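Local structure of transcription regulator AmtR (Mycobacterium smegmatis, 5E57) at residues E19-T22 / S28-T31; L85-I90 / A196-R201. The protein probably acts as a TetR-family transcription factor that binds regulatory DNA through a helix-turn-helix motif and takes part in nitrogen regulation. All coordinates share one frame; numbering follows the deposited sequence.

Interaction 1: residues E19-T22 / S28-T31; sequences ELFT and STST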
ATOM      1  N   GLU A  19     -16.961   9.651   2.922  1.00 22.48           N
ATOM      2  CA  GLU A  19     -16.659   9.774   4.333  1.00 23.57           C
ATOM      3  C   GLU A  19     -16.995   8.486   5.111  1.00 24.18           C
ATOM      4  O   GLU A  19     -16.177   7.972   5.876  1.00 23.93           O
ATOM      5  CB  GLU A  19     -17.395  10.967   4.944  1.00 24.86           C
ATOM      6  CG  GLU A  19     -17.247  10.968   6.465  1.00 27.60           C
ATOM      7  CD  GLU A  19     -17.650  12.285   7.116  1.00 32.64           C
ATOM      8  OE1 GLU A  19     -18.177  13.160   6.436  1.00 33.04           O
ATOM      9  OE2 GLU A  19     -17.453  12.402   8.335  1.00 32.96           O
ATOM     10  N   LEU A  20     -18.219   8.005   4.951  1.00 22.88           N
ATOM     11  CA  LEU A  20     -18.708   6.895   5.725  1.00 21.88           C
ATOM     12  C   LEU A  20     -18.010   5.662   5.270  1.00 22.12           C
ATOM     13  O   LEU A  20     -17.675   4.796   6.095  1.00 22.28           O
ATOM     14  CB  LEU A  20     -20.224   6.751   5.568  1.00 24.47           C
ATOM     15  CG  LEU A  20     -21.011   7.938   6.105  1.00 26.69           C
ATOM     16  CD1 LEU A  20     -22.323   8.084   5.399  1.00 29.14           C
ATOM     17  CD2 LEU A  20     -21.190   7.812   7.622  1.00 29.11           C
ATOM     18  N   PHE A  21     -17.773   5.529   3.966  1.00 20.94           N
ATOM     19  CA  PHE A  21     -17.125   4.282   3.554  1.00 20.39           C
ATOM     20  C   PHE A  21     -15.714   4.224   4.074  1.00 21.38           C
ATOM     21  O   PHE A  21     -15.223   3.138   4.414  1.00 20.09           O
ATOM     22  CB  PHE A  21     -17.053   4.108   2.043  1.00 20.76           C
ATOM     23  CG  PHE A  21     -18.415   4.000   1.347  1.00 20.88           C
ATOM     24  CD1 PHE A  21     -19.523   3.659   2.020  1.00 20.57           C
ATOM     25  CD2 PHE A  21     -18.504   4.164  -0.013  1.00 21.20           C
ATOM     26  CE1 PHE A  21     -20.754   3.549   1.386  1.00 22.25           C
ATOM     27  CE2 PHE A  21     -19.723   4.074  -0.670  1.00 23.18           C
ATOM     28  CZ  PHE A  21     -20.863   3.765   0.040  1.00 23.78           C
ATOM     29  N   THR A  22     -15.009   5.364   4.094  1.00 20.93           N
ATOM     30  CA  THR A  22     -13.596   5.317   4.502  1.00 21.85           C
ATOM     31  C   THR A  22     -13.413   5.389   6.009  1.00 24.51           C
ATOM     32  O   THR A  22     -12.389   4.981   6.509  1.00 27.00           O
ATOM     33  CB  THR A  22     -12.791   6.450   3.916  1.00 20.28           C
ATOM     34  OG1 THR A  22     -13.483   7.678   4.170  1.00 23.12           O
ATOM     35  CG2 THR A  22     -12.636   6.234   2.419  1.00 22.69           C
ATOM     36  N   SER A  28     -21.015  -1.973   6.280  1.00 27.49           N
ATOM     37  CA  SER A  28     -21.637  -1.308   7.399  1.00 29.06           C
ATOM     38  C   SER A  28     -22.438  -0.091   7.143  1.00 28.46           C
ATOM     39  O   SER A  28     -23.135   0.304   8.059  1.00 28.62           O
ATOM     40  CB  SER A  28     -20.535  -0.664   8.253  1.00 30.03           C
ATOM     41  OG  SER A  28     -19.872  -1.675   8.812  1.00 32.89           O
ATOM     42  N   THR A  29     -22.223   0.598   6.031  1.00 26.03           N
ATOM     43  CA  THR A  29     -22.922   1.891   5.779  1.00 26.32           C
ATOM     44  C   THR A  29     -24.141   1.648   4.863  1.00 25.34           C
ATOM     45  O   THR A  29     -23.988   1.208   3.751  1.00 23.71           O
ATOM     46  CB  THR A  29     -21.988   2.923   5.134  1.00 26.33           C
ATOM     47  OG1 THR A  29     -20.885   3.243   6.010  1.00 26.72           O
ATOM     48  CG2 THR A  29     -22.740   4.197   4.798  1.00 29.01           C
ATOM     49  N   SER A  30     -25.338   1.948   5.346  1.00 27.58           N
ATOM     50  CA  SER A  30     -26.568   1.774   4.607  1.00 25.29           C
ATOM     51  C   SER A  30     -26.819   2.997   3.770  1.00 26.37           C
ATOM     52  O   SER A  30     -26.308   4.116   4.072  1.00 25.71           O
ATOM     53  CB  SER A  30     -27.720   1.579   5.605  1.00 25.47           C
ATOM     54  OG  SER A  30     -27.912   2.787   6.344  1.00 24.06           O
ATOM     55  N   THR A  31     -27.666   2.828   2.735  1.00 25.61           N
ATOM     56  CA  THR A  31     -28.106   3.965   1.966  1.00 24.98           C
ATOM     57  C   THR A  31     -28.919   4.921   2.844  1.00 25.83           C
ATOM     58  O   THR A  31     -28.978   6.113   2.578  1.00 27.12           O
ATOM     59  CB  THR A  31     -28.843   3.576   0.663  1.00 25.67           C
ATOM     60  OG1 THR A  31     -29.877   2.639   0.935  1.00 22.97           O
ATOM     61  CG2 THR A  31     -27.845   2.956  -0.297  1.00 24.56           C
TER

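Interaction 2: residues L85-I90 / A196-R201; sequences LHALVI and AATASR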
ATOM      1  N   LEU A  85       7.289   8.941 -17.024  1.00 22.42           N
ATOM      2  CA  LEU A  85       6.959   8.243 -15.839  1.00 22.04           C
ATOM      3  C   LEU A  85       6.964   9.183 -14.642  1.00 22.04           C
ATOM      4  O   LEU A  85       5.976   9.265 -13.930  1.00 23.99           O
ATOM      5  CB  LEU A  85       7.951   7.151 -15.610  1.00 22.46           C
ATOM      6  CG  LEU A  85       7.764   6.360 -14.314  1.00 23.22           C
ATOM      7  CD1 LEU A  85       6.403   5.712 -14.316  1.00 23.77           C
ATOM      8  CD2 LEU A  85       8.843   5.282 -14.220  1.00 24.49           C
ATOM      9  N   HIS A  86       8.025   9.949 -14.498  1.00 22.32           N
ATOM     10  CA  HIS A  86       8.041  10.980 -13.477  1.00 23.89           C
ATOM     11  C   HIS A  86       6.806  11.834 -13.440  1.00 22.66           C
ATOM     12  O   HIS A  86       6.248  12.040 -12.367  1.00 23.10           O
ATOM     13  CB  HIS A  86       9.281  11.849 -13.520  1.00 22.36           C
ATOM     14  CG  HIS A  86       9.517  12.586 -12.234  1.00 22.04           C
ATOM     15  ND1 HIS A  86       9.135  13.897 -12.053  1.00 23.17           N
ATOM     16  CD2 HIS A  86      10.021  12.178 -11.055  1.00 20.66           C
ATOM     17  CE1 HIS A  86       9.418  14.270 -10.812  1.00 22.35           C
ATOM     18  NE2 HIS A  86       9.979  13.255 -10.199  1.00 21.24           N
ATOM     19  N   ALA A  87       6.351  12.319 -14.595  1.00 23.17           N
ATOM     20  CA  ALA A  87       5.259  13.220 -14.641  1.00 22.02           C
ATOM     21  C   ALA A  87       3.986  12.441 -14.215  1.00 22.97           C
ATOM     22  O   ALA A  87       3.147  12.993 -13.510  1.00 20.78           O
ATOM     23  CB  ALA A  87       5.058  13.777 -16.032  1.00 24.47           C
ATOM     24  N   LEU A  88       3.843  11.190 -14.658  1.00 20.00           N
ATOM     25  CA  LEU A  88       2.668  10.439 -14.252  1.00 19.57           C
ATOM     26  C   LEU A  88       2.641  10.264 -12.709  1.00 19.38           C
ATOM     27  O   LEU A  88       1.601  10.407 -12.102  1.00 22.43           O
ATOM     28  CB  LEU A  88       2.662   9.068 -14.934  1.00 21.46           C
ATOM     29  CG  LEU A  88       1.557   8.071 -14.545  1.00 19.89           C
ATOM     30  CD1 LEU A  88       0.179   8.639 -14.748  1.00 20.02           C
ATOM     31  CD2 LEU A  88       1.749   6.790 -15.365  1.00 19.70           C
ATOM     32  N   VAL A  89       3.787   9.940 -12.125  1.00 18.00           N
ATOM     33  CA  VAL A  89       3.873   9.661 -10.679  1.00 20.09           C
ATOM     34  C   VAL A  89       3.473  10.936  -9.921  1.00 21.25           C
ATOM     35  O   VAL A  89       2.640  10.906  -9.000  1.00 19.75           O
ATOM     36  CB  VAL A  89       5.312   9.252 -10.321  1.00 18.68           C
ATOM     37  CG1 VAL A  89       5.526   9.182  -8.853  1.00 19.00           C
ATOM     38  CG2 VAL A  89       5.631   7.867 -10.874  1.00 20.11           C
ATOM     39  N   ILE A  90       3.988  12.091 -10.335  1.00 20.44           N
ATOM     40  CA  ILE A  90       3.641  13.300  -9.576  1.00 21.23           C
ATOM     41  C   ILE A  90       2.151  13.525  -9.679  1.00 20.51           C
ATOM     42  O   ILE A  90       1.485  13.708  -8.692  1.00 20.28           O
ATOM     43  CB  ILE A  90       4.371  14.525 -10.076  1.00 20.42           C
ATOM     44  CG1 ILE A  90       5.868  14.327  -9.906  1.00 22.74           C
ATOM     45  CG2 ILE A  90       3.868  15.814  -9.403  1.00 19.97           C
ATOM     46  CD1 ILE A  90       6.372  13.889  -8.557  1.00 21.78           C
ATOM     47  N   ALA A 196      11.969  19.838 -12.459  1.00 28.01           N
ATOM     48  CA  ALA A 196      11.541  21.100 -13.057  1.00 28.71           C
ATOM     49  C   ALA A 196      10.769  20.808 -14.352  1.00 26.45           C
ATOM     50  O   ALA A 196       9.817  21.492 -14.675  1.00 24.46           O
ATOM     51  CB  ALA A 196      12.757  21.992 -13.348  1.00 29.66           C
ATOM     52  N   ALA A 197      11.236  19.819 -15.113  1.00 30.09           N
ATOM     53  CA  ALA A 197      10.524  19.411 -16.376  1.00 30.26           C
ATOM     54  C   ALA A 197       9.076  18.997 -16.051  1.00 27.76           C
ATOM     55  O   ALA A 197       8.096  19.415 -16.683  1.00 28.55           O
ATOM     56  CB  ALA A 197      11.261  18.257 -17.047  1.00 29.94           C
ATOM     57  N   THR A 198       8.931  18.171 -15.019  1.00 28.90           N
ATOM     58  CA  THR A 198       7.593  17.700 -14.634  1.00 25.35           C
ATOM     59  C   THR A 198       6.740  18.907 -14.131  1.00 25.10           C
ATOM     60  O   THR A 198       5.562  19.075 -14.484  1.00 22.40           O
ATOM     61  CB  THR A 198       7.748  16.611 -13.582  1.00 23.62           C
ATOM     62  OG1 THR A 198       8.322  15.437 -14.166  1.00 24.82           O
ATOM     63  CG2 THR A 198       6.426  16.300 -12.982  1.00 27.33           C
ATOM     64  N   ALA A 199       7.327  19.774 -13.316  1.00 27.92           N
ATOM     65  CA  ALA A 199       6.603  21.013 -12.853  1.00 27.19           C
ATOM     66  C   ALA A 199       6.014  21.725 -14.037  1.00 27.22           C
ATOM     67  O   ALA A 199       4.844  22.031 -14.118  1.00 25.94           O
ATOM     68  CB  ALA A 199       7.579  21.914 -12.172  1.00 30.13           C
ATOM     69  N   SER A 200       6.871  21.897 -15.016  1.00 28.65           N
ATOM     70  CA  SER A 200       6.484  22.488 -16.283  1.00 31.31           C
ATOM     71  C   SER A 200       5.336  21.761 -17.029  1.00 29.04           C
ATOM     72  O   SER A 200       4.283  22.351 -17.358  1.00 26.26           O
ATOM     73  CB  SER A 200       7.734  22.514 -17.146  1.00 35.01           C
ATOM     74  OG  SER A 200       7.455  23.145 -18.366  1.00 41.30           O
ATOM     75  N   ARG A 201       5.528  20.455 -17.260  1.00 29.66           N
ATOM     76  CA  ARG A 201       4.516  19.638 -17.959  1.00 27.72           C
ATOM     77  C   ARG A 201       3.155  19.691 -17.268  1.00 26.35           C
ATOM     78  O   ARG A 201       2.102  19.683 -17.904  1.00 22.59           O
ATOM     79  CB  ARG A 201       4.987  18.159 -18.001  1.00 28.22           C
ATOM     80  CG  ARG A 201       6.154  17.924 -18.925  1.00 29.38           C
ATOM     81  CD  ARG A 201       6.056  16.577 -19.610  1.00 28.95           C
ATOM     82  NE  ARG A 201       4.775  16.464 -20.345  1.00 31.56           N
ATOM     83  CZ  ARG A 201       4.500  15.463 -21.174  1.00 30.50           C
ATOM     84  NH1 ARG A 201       5.406  14.519 -21.395  1.00 26.08           N
ATOM     85  NH2 ARG A 201       3.303  15.400 -21.747  1.00 31.20           N
TER

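Interaction 1: residues E19-T22 / S28-T31
Thr29, on the loop that follows helix 9-23, packs its small branched side chain against Leu20 and Phe21 near the end of that helix. Its methyl CG2 lies 3.7 Å from CB of Leu20 and also meets the leucine's CD1, while CB of Thr29 comes in at the edge of the Phe21 ring, within the ring plane, 4.0 Å from CE1. The Thr29 and Phe21 side chains approach at about a right angle, and the threonine meets the rim of the ring. With chi1 at -62°, Thr29 sets CG2 against the hydrocarbon and turns OG1 beside its own backbone N, where the hydroxyl hydrogen-bonds to the carbonyl of Gly25 in the intervening turn. A threonine suits the spot because one branch is greasy and the other can pay for its burial. Ile34 of helix 31-38 touches all three residues, and Phe21 also packs on Ile55 and Leu59 of helix 52-61.

The flanks are looser. Ser28 is exposed and takes no part, and CB of Ser30 and of Thr31 points away from helix 9-23. Ser30 instead serves as N-cap of the next helix, its OG accepting from the backbone N of Arg33. A first helix packed against the entry to helix 31-38, which opens the predicted helix-turn-helix, is the build of a TetR-family DNA-binding domain.

Interaction 2: residues L85-I90 / A196-R201
His86 and Thr198 face each other across two crossing helices and share the hydrogen bond that joins the segments. ND1 of His86 lies 2.7 Å from OG1 of Thr198, nearly straight at 166°, and either atom could be the donor. The side chains cross at about a right angle, and CB of Thr198 sits at the edge of the imidazole, in its plane, 3.4 Å from ND1. With CG swung anti to the backbone N (chi1 -161°), the histidine carries its ring out across the gap between the helices. OG1 of Thr198 also makes a weak hydrogen bond to the carbonyl of Leu194, one turn back, so this buried hydroxyl has partners on both helices.

The other branch of Thr198 does the apolar work. Its methyl CG2 is 3.7 Å from CA of Ala87 and equally 3.7 Å from CG1 of Ile90, whose side chain slants across it. Alanine suits residue 87 because its small side chain lets the backbones close to 5.1 Å between the CA atoms of Ala87 and Thr198. Ile90, one turn after His86, adds a branched hydrocarbon wall beside the polar pair.

The segment axes approach to 9.2 Å and cross at -62°, which concentrates the contact around one threonine. Trp175 of helix 173-183 touches both His86 and Ile90. Away from this crossing, Leu85 and Leu88 pack on helix 118-142, and Leu88 also reaches helix 65-75, placing helix 82-98 amid the helical bundle with helix 191-202 laid across it.

In the fold
From the N terminus, the chain runs through helix 9-23 and turns back at once, so interaction 1 closes a short connection, with five residues between its segments, just before helix 31-38 begins. Interaction 2 opens only after that connection is complete and spans 105 intervening residues, bringing the late helix 191-202 onto helix 82-98. The two are therefore in series, neither nested nor crossed. The centres of interaction 1 and interaction 2 are about 35 Å apart, on opposite sides of the chain's centre, and the nearest atoms of interaction 1 and interaction 2 are about 19 Å apart. Interaction 1 is local and belongs to the predicted DNA-binding end, whereas interaction 2 joins distant parts of the sequence within the larger helical body.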